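Local coordinates for immunomodulatory active chitinase (Trichuris suis, PDB 6G9C), which is an immunomodulatory chitinase of the whipworm that probably binds chitin and hydrolyses it as a family 18 glycosyl hydrolase, at residues 207-212 and 261-266; 278-283 and 337-342; 320-325 and 333-338. All coordinates share one frame; numbering follows the deposited sequence.

Contact 1. Residues 207-212 and 261-266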
# COMPACT_ATOMS: atom_id res chain seq x y z
N ALA A 207 -27.25 -21.21 -4.60
CA ALA A 207 -26.87 -20.25 -5.64
C ALA A 207 -25.86 -19.24 -5.10
O ALA A 207 -24.91 -18.88 -5.81
CB ALA A 207 -28.11 -19.53 -6.17
N LEU A 208 -26.04 -18.79 -3.86
CA LEU A 208 -25.11 -17.83 -3.28
C LEU A 208 -23.73 -18.43 -3.07
O LEU A 208 -22.72 -17.71 -3.17
CB LEU A 208 -25.66 -17.31 -1.95
CG LEU A 208 -26.86 -16.38 -2.05
CD1 LEU A 208 -27.44 -16.19 -0.65
CD2 LEU A 208 -26.48 -15.05 -2.68
N ALA A 209 -23.65 -19.73 -2.78
CA ALA A 209 -22.34 -20.37 -2.60
C ALA A 209 -21.49 -20.23 -3.86
O ALA A 209 -20.26 -20.18 -3.77
CB ALA A 209 -22.52 -21.85 -2.26
N LYS A 210 -22.12 -20.17 -5.02
CA LYS A 210 -21.39 -20.10 -6.27
C LYS A 210 -20.77 -18.72 -6.51
O LYS A 210 -19.80 -18.62 -7.26
CB LYS A 210 -22.31 -20.49 -7.43
CG LYS A 210 -22.84 -21.92 -7.35
CD LYS A 210 -23.60 -22.34 -8.61
CE LYS A 210 -24.25 -23.71 -8.41
NZ LYS A 210 -24.38 -24.47 -9.69
N VAL A 211 -21.29 -17.67 -5.88
CA VAL A 211 -20.84 -16.32 -6.18
C VAL A 211 -20.15 -15.62 -5.01
O VAL A 211 -19.36 -14.69 -5.25
CB VAL A 211 -21.98 -15.44 -6.72
CG1 VAL A 211 -22.56 -16.03 -8.01
CG2 VAL A 211 -23.07 -15.27 -5.68
N LEU A 212 -20.40 -16.00 -3.76
CA LEU A 212 -19.70 -15.40 -2.63
C LEU A 212 -18.42 -16.18 -2.33
O LEU A 212 -18.42 -17.42 -2.32
CB LEU A 212 -20.58 -15.37 -1.38
CG LEU A 212 -21.84 -14.50 -1.50
CD1 LEU A 212 -22.89 -14.88 -0.45
CD2 LEU A 212 -21.46 -13.02 -1.41
N LYS A 261 -28.15 -26.57 4.15
CA LYS A 261 -28.84 -25.85 3.08
C LYS A 261 -28.01 -25.75 1.81
O LYS A 261 -28.53 -25.30 0.79
CB LYS A 261 -29.21 -24.45 3.56
CG LYS A 261 -30.27 -24.45 4.65
CD LYS A 261 -31.65 -24.52 4.07
CE LYS A 261 -32.00 -23.22 3.34
NZ LYS A 261 -33.42 -23.26 2.85
N GLY A 262 -26.73 -26.13 1.85
CA GLY A 262 -25.97 -26.24 0.62
C GLY A 262 -24.74 -25.36 0.53
O GLY A 262 -24.13 -25.27 -0.53
N MET A 263 -24.35 -24.71 1.64
CA MET A 263 -23.14 -23.91 1.65
C MET A 263 -21.96 -24.78 2.09
O MET A 263 -21.98 -25.30 3.21
CB MET A 263 -23.28 -22.72 2.59
CG MET A 263 -22.06 -21.79 2.63
SD MET A 263 -21.78 -20.92 1.06
CE MET A 263 -23.19 -19.82 1.02
N PRO A 264 -20.95 -24.98 1.24
CA PRO A 264 -19.81 -25.81 1.64
C PRO A 264 -19.14 -25.29 2.92
O PRO A 264 -19.02 -24.08 3.14
CB PRO A 264 -18.87 -25.72 0.43
CG PRO A 264 -19.78 -25.39 -0.74
CD PRO A 264 -20.86 -24.51 -0.15
N LYS A 265 -18.73 -26.23 3.77
CA LYS A 265 -18.23 -25.88 5.10
C LYS A 265 -17.04 -24.92 5.04
O LYS A 265 -16.87 -24.09 5.94
CB LYS A 265 -17.83 -27.14 5.86
CG LYS A 265 -18.95 -27.94 6.50
CD LYS A 265 -18.35 -29.00 7.43
CE LYS A 265 -19.40 -29.89 8.05
NZ LYS A 265 -20.03 -29.27 9.24
N LYS A 266 -16.21 -25.03 4.00
CA LYS A 266 -15.04 -24.17 3.93
C LYS A 266 -15.40 -22.73 3.56
O LYS A 266 -14.53 -21.85 3.65
CB LYS A 266 -14.02 -24.74 2.93
CG LYS A 266 -13.41 -26.07 3.37
CD LYS A 266 -13.02 -26.09 4.87
CE LYS A 266 -11.70 -25.37 5.13
NZ LYS A 266 -11.20 -25.57 6.52

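Contact 2. Residues 278-283 and 337-342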
# COMPACT_ATOMS: atom_id res chain seq x y z
N GLY A 278 -26.28 -7.57 28.22
CA GLY A 278 -26.54 -7.42 29.64
C GLY A 278 -27.98 -7.05 29.95
O GLY A 278 -28.68 -6.44 29.13
N TRP A 279 -28.38 -7.39 31.16
CA TRP A 279 -29.68 -7.09 31.74
C TRP A 279 -29.52 -6.47 33.12
O TRP A 279 -28.50 -6.63 33.78
CB TRP A 279 -30.52 -8.36 31.90
CG TRP A 279 -30.97 -9.04 30.63
CD1 TRP A 279 -32.22 -8.99 30.06
CD2 TRP A 279 -30.20 -9.94 29.82
NE1 TRP A 279 -32.26 -9.77 28.93
CE2 TRP A 279 -31.03 -10.37 28.77
CE3 TRP A 279 -28.88 -10.41 29.88
CZ2 TRP A 279 -30.59 -11.25 27.78
CZ3 TRP A 279 -28.45 -11.29 28.90
CH2 TRP A 279 -29.30 -11.69 27.86
N THR A 280 -30.58 -5.79 33.57
CA THR A 280 -30.76 -5.48 34.99
C THR A 280 -31.75 -6.50 35.54
O THR A 280 -32.87 -6.63 35.04
CB THR A 280 -31.28 -4.05 35.19
OG1 THR A 280 -30.33 -3.12 34.66
CG2 THR A 280 -31.53 -3.77 36.66
N LEU A 281 -31.31 -7.26 36.54
CA LEU A 281 -32.13 -8.32 37.10
C LEU A 281 -33.33 -7.76 37.84
O LEU A 281 -33.24 -6.71 38.50
CB LEU A 281 -31.30 -9.18 38.05
CG LEU A 281 -30.10 -9.91 37.43
CD1 LEU A 281 -29.21 -10.46 38.52
CD2 LEU A 281 -30.60 -11.03 36.52
N SER A 282 -34.46 -8.46 37.75
CA SER A 282 -35.60 -8.12 38.59
C SER A 282 -35.32 -8.41 40.05
O SER A 282 -35.83 -7.72 40.93
CB SER A 282 -36.84 -8.90 38.15
OG SER A 282 -37.11 -8.68 36.79
N ASP A 283 -34.52 -9.44 40.32
CA ASP A 283 -34.27 -9.93 41.67
C ASP A 283 -32.78 -10.25 41.77
O ASP A 283 -32.30 -11.19 41.13
CB ASP A 283 -35.12 -11.17 41.96
CG ASP A 283 -35.04 -11.61 43.40
OD1 ASP A 283 -33.97 -11.46 44.03
OD2 ASP A 283 -36.06 -12.13 43.91
N GLN A 337 -22.91 -8.74 38.83
CA GLN A 337 -22.40 -7.69 39.72
C GLN A 337 -23.62 -6.94 40.25
O GLN A 337 -24.18 -6.10 39.54
CB GLN A 337 -21.44 -6.78 38.98
CG GLN A 337 -20.77 -5.71 39.82
CD GLN A 337 -20.02 -4.71 38.95
OE1 GLN A 337 -20.58 -4.12 38.02
NE2 GLN A 337 -18.74 -4.54 39.23
N GLY A 338 -24.03 -7.25 41.48
CA GLY A 338 -25.26 -6.67 42.00
C GLY A 338 -26.43 -7.16 41.17
O GLY A 338 -26.61 -8.37 40.97
N ASN A 339 -27.23 -6.23 40.64
CA ASN A 339 -28.35 -6.60 39.78
C ASN A 339 -28.01 -6.50 38.30
O ASN A 339 -28.91 -6.50 37.45
CB ASN A 339 -29.59 -5.75 40.11
CG ASN A 339 -29.40 -4.27 39.81
OD1 ASN A 339 -28.39 -3.85 39.25
ND2 ASN A 339 -30.39 -3.47 40.20
N GLN A 340 -26.72 -6.44 37.97
CA GLN A 340 -26.27 -6.42 36.58
C GLN A 340 -25.77 -7.81 36.18
O GLN A 340 -24.97 -8.42 36.90
CB GLN A 340 -25.18 -5.37 36.38
CG GLN A 340 -25.58 -3.95 36.79
CD GLN A 340 -26.67 -3.38 35.90
OE1 GLN A 340 -26.41 -2.96 34.77
NE2 GLN A 340 -27.90 -3.35 36.41
N TRP A 341 -26.24 -8.29 35.03
CA TRP A 341 -26.00 -9.66 34.58
C TRP A 341 -25.61 -9.61 33.11
O TRP A 341 -26.34 -9.04 32.30
CB TRP A 341 -27.27 -10.50 34.77
CG TRP A 341 -27.11 -11.97 34.68
CD1 TRP A 341 -27.14 -12.86 35.72
CD2 TRP A 341 -26.99 -12.75 33.48
NE1 TRP A 341 -27.00 -14.14 35.25
CE2 TRP A 341 -26.92 -14.11 33.88
CE3 TRP A 341 -26.92 -12.45 32.12
CZ2 TRP A 341 -26.78 -15.15 32.96
CZ3 TRP A 341 -26.78 -13.49 31.20
CH2 TRP A 341 -26.71 -14.83 31.63
N PHE A 342 -24.47 -10.22 32.76
CA PHE A 342 -23.99 -10.16 31.39
C PHE A 342 -23.62 -11.55 30.91
O PHE A 342 -22.92 -12.29 31.61
CB PHE A 342 -22.75 -9.26 31.24
CG PHE A 342 -22.91 -7.88 31.78
CD1 PHE A 342 -22.60 -7.59 33.11
CD2 PHE A 342 -23.30 -6.84 30.94
CE1 PHE A 342 -22.74 -6.30 33.59
CE2 PHE A 342 -23.43 -5.54 31.43
CZ PHE A 342 -23.15 -5.27 32.74
O HOH W 1 -33.20 -4.75 40.76

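Contact 3. Residues 320-325 and 333-338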
# COMPACT_ATOMS: atom_id res chain seq x y z
N SER A 320 -13.16 -5.32 39.97
CA SER A 320 -13.98 -4.69 40.99
C SER A 320 -14.80 -5.68 41.80
O SER A 320 -15.66 -5.27 42.58
CB SER A 320 -14.91 -3.65 40.36
OG SER A 320 -14.16 -2.63 39.73
N GLY A 321 -14.58 -6.98 41.62
CA GLY A 321 -15.25 -7.96 42.44
C GLY A 321 -16.50 -8.57 41.85
O GLY A 321 -17.25 -9.22 42.59
N ALA A 322 -16.75 -8.40 40.56
CA ALA A 322 -17.86 -9.10 39.92
C ALA A 322 -17.64 -10.61 39.95
O ALA A 322 -16.50 -11.09 39.98
CB ALA A 322 -18.04 -8.61 38.48
N LYS A 323 -18.73 -11.35 39.93
CA LYS A 323 -18.69 -12.81 39.99
C LYS A 323 -18.80 -13.38 38.58
O LYS A 323 -19.71 -13.02 37.83
CB LYS A 323 -19.82 -13.36 40.86
CG LYS A 323 -19.91 -14.88 40.88
CD LYS A 323 -21.07 -15.40 41.73
CE LYS A 323 -22.38 -14.71 41.36
NZ LYS A 323 -23.60 -15.42 41.84
N ARG A 324 -17.87 -14.26 38.23
CA ARG A 324 -17.91 -14.98 36.97
C ARG A 324 -18.45 -16.38 37.21
O ARG A 324 -18.07 -17.05 38.19
CB ARG A 324 -16.50 -15.05 36.37
CG ARG A 324 -16.35 -15.95 35.16
CD ARG A 324 -14.92 -15.93 34.67
NE ARG A 324 -14.72 -16.68 33.43
CZ ARG A 324 -14.52 -18.00 33.39
NH1 ARG A 324 -14.51 -18.70 34.52
NH2 ARG A 324 -14.32 -18.60 32.22
N VAL A 325 -19.34 -16.83 36.34
CA VAL A 325 -19.85 -18.20 36.34
C VAL A 325 -19.58 -18.82 34.98
O VAL A 325 -19.86 -18.20 33.95
CB VAL A 325 -21.36 -18.26 36.67
CG1 VAL A 325 -21.84 -19.71 36.61
CG2 VAL A 325 -21.64 -17.64 38.03
N PRO A 333 -19.16 -17.97 29.55
CA PRO A 333 -19.28 -17.43 30.91
C PRO A 333 -20.37 -16.38 31.01
O PRO A 333 -20.79 -15.81 30.00
CB PRO A 333 -17.91 -16.79 31.14
CG PRO A 333 -17.59 -16.25 29.78
CD PRO A 333 -18.12 -17.25 28.79
N TYR A 334 -20.85 -16.14 32.22
CA TYR A 334 -21.65 -14.96 32.46
C TYR A 334 -21.12 -14.26 33.71
O TYR A 334 -20.37 -14.83 34.50
CB TYR A 334 -23.15 -15.27 32.55
CG TYR A 334 -23.64 -16.15 33.69
CD1 TYR A 334 -24.07 -15.59 34.89
CD2 TYR A 334 -23.75 -17.52 33.53
CE1 TYR A 334 -24.57 -16.38 35.92
CE2 TYR A 334 -24.26 -18.33 34.55
CZ TYR A 334 -24.66 -17.74 35.74
OH TYR A 334 -25.14 -18.53 36.74
N LEU A 335 -21.49 -12.99 33.83
CA LEU A 335 -20.97 -12.10 34.87
C LEU A 335 -22.13 -11.53 35.65
O LEU A 335 -23.13 -11.10 35.06
CB LEU A 335 -20.14 -10.97 34.24
CG LEU A 335 -19.28 -10.19 35.23
CD1 LEU A 335 -18.00 -10.96 35.46
CD2 LEU A 335 -18.97 -8.80 34.72
N VAL A 336 -22.01 -11.54 36.97
CA VAL A 336 -23.02 -10.96 37.85
C VAL A 336 -22.34 -9.95 38.76
O VAL A 336 -21.32 -10.26 39.39
CB VAL A 336 -23.74 -12.03 38.70
CG1 VAL A 336 -24.90 -11.40 39.45
CG2 VAL A 336 -24.21 -13.18 37.81
N GLN A 337 -22.91 -8.74 38.83
CA GLN A 337 -22.40 -7.69 39.72
C GLN A 337 -23.62 -6.94 40.25
O GLN A 337 -24.18 -6.10 39.54
CB GLN A 337 -21.44 -6.78 38.98
CG GLN A 337 -20.77 -5.71 39.82
CD GLN A 337 -20.02 -4.71 38.95
OE1 GLN A 337 -20.58 -4.12 38.02
NE2 GLN A 337 -18.74 -4.54 39.23
N GLY A 338 -24.03 -7.25 41.48
CA GLY A 338 -25.26 -6.67 42.00
C GLY A 338 -26.43 -7.16 41.17
O GLY A 338 -26.61 -8.37 40.97

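Contact 1. Residues 207-212 and 261-266
The side chain of M263 folds over A209, its sulfur lying against the methyl group with SD 3.5 Å from A209 CB. The contact sits in the TIM barrel of this family 18 enzyme and joins the segments that precede two neighbouring parallel strands: helix 205-211, which leads to strand 214-218, and the loop that carries the chain from helix 251-261 to strand 268-281. The thioether reaches the helix through its shape. With CG anti to the backbone N (chi1 -178°), the chain then bends at both chi2 and chi3, and the terminal CE comes alongside the helix backbone, 3.8 Å from A209 CA. P264 completes the grip on the alanine, its ring atom CD touching A209 CB at 3.8 Å. No hydrogen bond crosses between the segments, so the contact is purely apolar and small.

Polar links lie beside it. Q267 NE2 bonds to A209 O, and K261 makes a salt bridge to D200. V205, in the same helix as A209, also packs on M263. The turn that delivers the methionine is a Schellman motif at the end of helix 251-261, with G262 at phi 120°. On the other side of the contact L208 O accepts from both V211 N, at 3.1 Å, and L212 N, at 2.9 Å.

Contact 2. Residues 278-283 and 337-342
T280 OG1 is held by two groups, Q340 NE2 from the neighbouring strand, 3.0 Å away, and the carbonyl O of S296. The same Q340 NE2 also donates to N339 OD1, and this second acceptor lies in the plane of the glutamine amide, whereas T280 OG1 is tilted from it. Q340 OE1 takes T298 N, so T280, N339 and T298 together fix the rotation of this amide. Its side chain bends at chi2 (-66°), which turns the amide back alongside the threonine.

The backbones pair antiparallel. L281 N donates to N339 O at 2.7 Å, nearly straight and in the carbonyl plane, while W279 and W341 form the hydrogen-bonded pair. Both indoles leave the same face of the sheet and lie side by side; their six-membered rings have centroids 5.6 Å apart and planes at 71°, with CZ3 of W279 3.6 Å from CZ3 of W341. Each NE1 finds a carbonyl elsewhere, E227 O for W279 and T287 O for W341. L281 adds CD2 against W341 CB at 3.8 Å. On the face that carries T280 and Q340, the F342 ring brings CD2 to 3.5 Å from G278 CA. A water bridges L281 O and N339 ND2.

A type II' turn from Q337 to Q340, with G338 at positive phi, links strand 332-337 to strand 340-343. The arrangement fits the root of the insertion domain of family 18 chitinases, where a barrel strand runs on beyond the barrel into an antiparallel sheet.

Contact 3. Residues 320-325 and 333-338
A β hairpin of strands 323-327 and 332-337 forms this contact, in the part of the chain that corresponds to the α+β insertion domain of family 18 chitinases. Two hydrogen-bonded pairs zip it together, K323 with V336 and V325 with Y334. All four bonds are 2.9 Å long, from K323 N to V336 O, V336 N to K323 O, V325 N to Y334 O and Y334 N to V325 O. Between them R324 and L335 make a non-hydrogen-bonded pair, and L335 CA approaches K323 O at 3.3 Å in a CA-H...O contact.

The two faces differ in chemistry. On one, the Y334 ring turns toward the first strand because CG sits between the backbone N and the carbonyl carbon (chi1 65°), and V325 lies over its face in a CH-pi contact, CB 3.7 Å from the ring centroid. V325 CG1 reaches on past the rim to the phenol, 3.5 Å from Y334 OH. W341, of the next strand, stacks on this ring. Further along the same face the lysine stem of K323 runs beside V336.

On the other face R324 extends from CG to NE and crosses P333, whose CB lies 3.9 Å from R324 NE. The guanidinium continues to a salt bridge with D346. L335 faces helix 311-319 and packs on K317 and L318. That helix ends in a Schellman motif with G321 at positive phi, after which the chain enters the hairpin through A322; the methyl CB of A322 meets L335 CG at 3.8 Å and Q337 CB at 3.9 Å.

Overall arrangement
Contacts 2 and 3 adjoin, their centres about 10 Å apart, and share Q337 and G338, where strand 332-337 turns into strand 340-343. F342 O and L335 N, 2.7 Å apart in a probable hydrogen bond, tie these strands into one antiparallel sheet. Contact 1 lies on the opposite side of the chain's centre, about 40 Å from either (centre to centre). Each mixes buried residues (L208 and M263; the indoles and L281; Y334, L335 and V336) with exposed ones (P264; G338; S320 and K323). Contact 1 is a small apolar helix-loop touch in the barrel; the others rest on backbone hydrogen bonds, with aromatic packing on both faces in contact 2 and on the face of Y334 and V325 in contact 3.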